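Local atomic coordinates of rhamnonate dehydratase (Gibberella zeae PH-1, PDB entry 3FXG), a protein that probably dehydrates rhamnonate to its 2-keto-3-deoxy sugar acid, as a magnesium-dependent lyase of the enolase superfamily. Residues L111-M116 and Y278-F283; E234-C239 and P267-T272. All coordinates share one frame; numbering follows the deposited sequence.

Contact 1. Residues L111-M116 and Y278-F283; sequences LLFEQM and YSRYGF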
# COMPACT_ATOMS: atom_id res chain seq x y z
N LEU A 111 -17.88 -33.39 1.14
CA LEU A 111 -18.98 -33.15 2.08
C LEU A 111 -18.58 -33.49 3.51
O LEU A 111 -18.77 -32.70 4.44
CB LEU A 111 -20.21 -33.97 1.69
CG LEU A 111 -21.34 -33.95 2.72
CD1 LEU A 111 -21.97 -32.56 2.75
CD2 LEU A 111 -22.39 -35.00 2.37
N LEU A 112 -18.02 -34.68 3.69
CA LEU A 112 -17.64 -35.12 5.03
C LEU A 112 -16.60 -34.21 5.69
O LEU A 112 -16.68 -33.96 6.89
CB LEU A 112 -17.13 -36.57 4.98
CG LEU A 112 -18.20 -37.57 4.53
CD1 LEU A 112 -17.59 -38.97 4.46
CD2 LEU A 112 -19.38 -37.55 5.49
N PHE A 113 -15.65 -33.70 4.92
CA PHE A 113 -14.65 -32.82 5.52
C PHE A 113 -15.28 -31.49 5.95
O PHE A 113 -15.03 -31.00 7.05
CB PHE A 113 -13.50 -32.51 4.57
CG PHE A 113 -12.53 -31.51 5.12
CD1 PHE A 113 -11.58 -31.90 6.06
CD2 PHE A 113 -12.64 -30.16 4.80
CE1 PHE A 113 -10.75 -30.96 6.68
CE2 PHE A 113 -11.82 -29.21 5.42
CZ PHE A 113 -10.88 -29.61 6.35
N GLU A 114 -16.09 -30.90 5.07
CA GLU A 114 -16.73 -29.63 5.40
C GLU A 114 -17.60 -29.77 6.63
O GLU A 114 -17.64 -28.88 7.48
CB GLU A 114 -17.59 -29.14 4.23
CG GLU A 114 -16.80 -28.85 2.96
CD GLU A 114 -15.71 -27.82 3.18
OE1 GLU A 114 -16.02 -26.73 3.71
OE2 GLU A 114 -14.54 -28.09 2.81
N GLN A 115 -18.30 -30.89 6.75
CA GLN A 115 -19.16 -31.10 7.91
C GLN A 115 -18.35 -31.22 9.19
O GLN A 115 -18.63 -30.55 10.18
CB GLN A 115 -20.03 -32.34 7.71
CG GLN A 115 -21.03 -32.21 6.57
CD GLN A 115 -21.99 -33.38 6.48
OE1 GLN A 115 -21.60 -34.53 6.70
NE2 GLN A 115 -23.24 -33.10 6.14
N MSE A 116 -17.33 -32.07 9.19
CA MSE A 116 -16.51 -32.24 10.38
C MSE A 116 -15.79 -30.96 10.75
O MSE A 116 -15.70 -30.60 11.93
CB MSE A 116 -15.49 -33.37 10.17
CG MSE A 116 -16.11 -34.76 10.01
SE MSE A 116 -14.78 -36.16 10.03
CE MSE A 116 -14.21 -36.06 8.18
N TYR A 278 -2.86 -25.13 9.85
CA TYR A 278 -4.00 -25.98 9.51
C TYR A 278 -5.05 -25.34 8.60
O TYR A 278 -5.23 -24.12 8.62
CB TYR A 278 -4.71 -26.43 10.79
CG TYR A 278 -3.77 -26.82 11.91
CD1 TYR A 278 -3.53 -28.16 12.21
CD2 TYR A 278 -3.11 -25.85 12.66
CE1 TYR A 278 -2.65 -28.52 13.23
CE2 TYR A 278 -2.22 -26.20 13.68
CZ TYR A 278 -1.99 -27.54 13.95
OH TYR A 278 -1.11 -27.87 14.95
N SER A 279 -5.75 -26.18 7.84
CA SER A 279 -6.82 -25.80 6.91
C SER A 279 -6.39 -24.94 5.73
O SER A 279 -5.32 -24.34 5.74
CB SER A 279 -7.96 -25.08 7.65
OG SER A 279 -7.73 -23.68 7.71
N ARG A 280 -7.25 -24.88 4.71
CA ARG A 280 -6.94 -24.09 3.53
C ARG A 280 -6.89 -22.61 3.90
O ARG A 280 -6.18 -21.83 3.27
CB ARG A 280 -7.99 -24.34 2.43
CG ARG A 280 -9.46 -24.08 2.80
CD ARG A 280 -10.36 -24.43 1.61
NE ARG A 280 -11.79 -24.21 1.84
CZ ARG A 280 -12.65 -25.15 2.23
NH1 ARG A 280 -12.23 -26.39 2.45
NH2 ARG A 280 -13.93 -24.85 2.37
N TYR A 281 -7.63 -22.25 4.94
CA TYR A 281 -7.67 -20.86 5.41
C TYR A 281 -6.37 -20.50 6.10
O TYR A 281 -5.92 -19.35 6.05
CB TYR A 281 -8.84 -20.69 6.37
CG TYR A 281 -10.15 -21.05 5.73
CD1 TYR A 281 -10.71 -20.24 4.74
CD2 TYR A 281 -10.82 -22.22 6.08
CE1 TYR A 281 -11.91 -20.59 4.11
CE2 TYR A 281 -12.02 -22.58 5.46
CZ TYR A 281 -12.55 -21.75 4.48
OH TYR A 281 -13.73 -22.10 3.86
N GLY A 282 -5.76 -21.48 6.76
CA GLY A 282 -4.51 -21.23 7.44
C GLY A 282 -3.38 -21.10 6.44
O GLY A 282 -2.54 -20.20 6.54
N PHE A 283 -3.36 -21.98 5.45
CA PHE A 283 -2.31 -21.96 4.44
C PHE A 283 -2.38 -20.84 3.42
O PHE A 283 -1.35 -20.46 2.85
CB PHE A 283 -2.23 -23.33 3.76
CG PHE A 283 -1.54 -24.36 4.59
CD1 PHE A 283 -0.14 -24.39 4.66
CD2 PHE A 283 -2.27 -25.23 5.40
CE1 PHE A 283 0.51 -25.26 5.53
CE2 PHE A 283 -1.62 -26.10 6.27
CZ PHE A 283 -0.22 -26.11 6.33
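A buried, two-pronged salt bridge between Glu114 and Arg280 joins the N-terminal domain to the barrel domain of this enolase-superfamily fold. Glu114 sits on helix 109-119, in the region of the N-terminal family; Arg280 lies near the start of helix 279-287, in the barrel family region. The guanidinium meets the carboxylate end-on, one nitrogen to each oxygen. Arg280 NH1 donates a hydrogen bond to Glu114 OE2 at 2.9 Å, nearly straight at 158° and on the syn lone pair, while Arg280 NH2 reaches Glu114 OE1 at 3.1 Å. Both oxygens lie close to the guanidinium plane, but the two flat groups are twisted 37° apart, and OE1 is met well out of the carboxylate plane. The arginine spans the gap because its chain is extended from CG to NE, whereas the glutamate bends at chi2 (-57°) to bring its carboxylate round to the same spot. Several partners fix the guanidinium: NH1 also forms a salt bridge with Glu307 of helix 305-316, and NE donates to the carbonyl of Ala316 of a second subunit, which ties the domain junction to the assembly. Placed between Glu114 and Glu307, the arginine probably stabilises both carboxylates in their ionised form. The ring of Tyr281 lies along the arginine, with Arg280 CG 3.9 Å above its centre. On helix 109-119, the CA–CB bond of Phe113 is directed toward 278-283, and Phe113 CE2 comes within 4.1 Å of Arg280 NH1.

Contact 2. Residues E234-C239 and P267-T272; sequences ELVKAC and PTVKFT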
# COMPACT_ATOMS: atom_id res chain seq x y z
N GLU A 234 19.92 -12.26 12.42
CA GLU A 234 21.33 -12.26 12.80
C GLU A 234 22.00 -13.61 12.55
O GLU A 234 23.14 -13.66 12.10
CB GLU A 234 21.50 -11.86 14.27
CG GLU A 234 22.95 -11.98 14.75
CD GLU A 234 23.21 -11.30 16.08
OE1 GLU A 234 22.34 -11.36 16.97
OE2 GLU A 234 24.31 -10.73 16.25
N LEU A 235 21.29 -14.70 12.84
CA LEU A 235 21.82 -16.04 12.64
C LEU A 235 22.07 -16.32 11.16
O LEU A 235 23.13 -16.83 10.78
CB LEU A 235 20.84 -17.09 13.20
CG LEU A 235 21.20 -18.57 12.99
CD1 LEU A 235 22.53 -18.89 13.66
CD2 LEU A 235 20.10 -19.44 13.57
N VAL A 236 21.10 -15.99 10.32
CA VAL A 236 21.25 -16.21 8.89
C VAL A 236 22.44 -15.40 8.38
O VAL A 236 23.25 -15.90 7.60
CB VAL A 236 19.96 -15.84 8.13
CG1 VAL A 236 20.20 -15.81 6.63
CG2 VAL A 236 18.88 -16.87 8.46
N LYS A 237 22.56 -14.15 8.82
CA LYS A 237 23.66 -13.30 8.39
C LYS A 237 25.00 -13.94 8.79
O LYS A 237 25.94 -13.98 8.00
CB LYS A 237 23.56 -11.91 9.02
CG LYS A 237 24.62 -10.95 8.50
CD LYS A 237 24.52 -9.57 9.15
CE LYS A 237 25.55 -8.62 8.55
NZ LYS A 237 25.50 -7.26 9.17
N ALA A 238 25.06 -14.46 10.01
CA ALA A 238 26.28 -15.08 10.51
C ALA A 238 26.66 -16.37 9.79
O ALA A 238 27.80 -16.81 9.87
CB ALA A 238 26.15 -15.34 12.01
N CYS A 239 25.70 -16.98 9.10
CA CYS A 239 25.94 -18.24 8.39
C CYS A 239 25.97 -18.12 6.88
O CYS A 239 25.96 -19.13 6.18
CB CYS A 239 24.87 -19.27 8.76
SG CYS A 239 24.81 -19.76 10.48
N PRO A 267 16.47 -11.35 1.31
CA PRO A 267 15.67 -11.71 0.13
C PRO A 267 16.24 -12.80 -0.77
O PRO A 267 15.51 -13.37 -1.59
CB PRO A 267 15.50 -10.37 -0.58
CG PRO A 267 16.79 -9.66 -0.26
CD PRO A 267 16.96 -9.96 1.21
N THR A 268 17.53 -13.11 -0.65
CA THR A 268 18.13 -14.15 -1.48
C THR A 268 18.25 -15.49 -0.74
O THR A 268 18.85 -16.43 -1.24
CB THR A 268 19.53 -13.75 -1.98
OG1 THR A 268 20.44 -13.73 -0.87
CG2 THR A 268 19.50 -12.37 -2.62
N VAL A 269 17.68 -15.56 0.46
CA VAL A 269 17.73 -16.78 1.26
C VAL A 269 16.35 -17.42 1.33
O VAL A 269 15.34 -16.73 1.45
CB VAL A 269 18.23 -16.49 2.70
CG1 VAL A 269 18.27 -17.77 3.51
CG2 VAL A 269 19.61 -15.85 2.65
N LYS A 270 16.31 -18.75 1.26
CA LYS A 270 15.05 -19.47 1.31
C LYS A 270 14.56 -19.77 2.72
O LYS A 270 15.33 -20.17 3.60
CB LYS A 270 15.17 -20.79 0.53
CG LYS A 270 15.50 -20.62 -0.95
CD LYS A 270 15.17 -21.88 -1.74
CE LYS A 270 16.22 -22.95 -1.58
NZ LYS A 270 17.47 -22.59 -2.29
N PHE A 271 13.26 -19.58 2.93
CA PHE A 271 12.63 -19.84 4.22
C PHE A 271 11.39 -20.70 4.00
O PHE A 271 10.71 -20.55 2.98
CB PHE A 271 12.23 -18.52 4.88
CG PHE A 271 13.41 -17.69 5.29
CD1 PHE A 271 14.07 -17.95 6.49
CD2 PHE A 271 13.92 -16.71 4.44
CE1 PHE A 271 15.23 -17.25 6.83
CE2 PHE A 271 15.07 -16.00 4.77
CZ PHE A 271 15.73 -16.27 5.97
N THR A 272 11.12 -21.61 4.93
CA THR A 272 9.97 -22.50 4.82
C THR A 272 9.27 -22.63 6.17
O THR A 272 9.82 -22.25 7.20
CB THR A 272 10.40 -23.92 4.38
OG1 THR A 272 11.01 -24.60 5.48
CG2 THR A 272 11.41 -23.84 3.23
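Val236 carries this contact, reaching from helix 229-238 with one methyl for each of two barrel residues, Val269 and Phe271. Its rotation about CA–CB (chi1 169°) turns CG1 to Val269 and leaves CG2, anti to the carbonyl carbon, for Phe271. Val236 CG1 meets Val269 CG2 at 4.0 Å, the two valines facing each other tip to tip, and Val269 CG1 stands only slightly farther from the same methyl. The other branch, Val236 CG2, comes to the edge of the Phe271 ring, near its plane, 4.0 Å from CE1 and 4.1 Å from CZ. The phenylalanine side chain lies obliquely to the valine. All three residues are buried, and the contact between them is entirely apolar, with separations of ordinary van der Waals packing. This is the helix-on-strand layering of a beta/alpha barrel: Phe271 belongs to strand 270-273, and Val269 lies just ahead of it. Val236 also rests on Trp247 of the adjoining strand 246-248, which runs parallel to 270-273, while helix 259-265 packs against Phe271 through Phe259, Ile262 and Lys263.

Overall arrangement
The centres of contacts 1 and 2 are 33 Å apart, with their nearest atoms about 9 Å from each other, so the two do not touch. In sequence, residues 111-116 come first, then both segments of contact 2, then 278-283, placing contact 2 wholly between the halves of contact 1. What they share is the barrel: strand 270-273, part of contact 2, is followed directly by helix 279-287 of contact 1. Contact 2 is local, packing an outer helix on the barrel strands, whereas contact 1 joins the barrel to the N-terminal domain. Of the magnesium ligands, Asp222 precedes 234-239, Glu248 falls between the segments of contact 2, and Glu275 lies between strand 270-273 and helix 279-287.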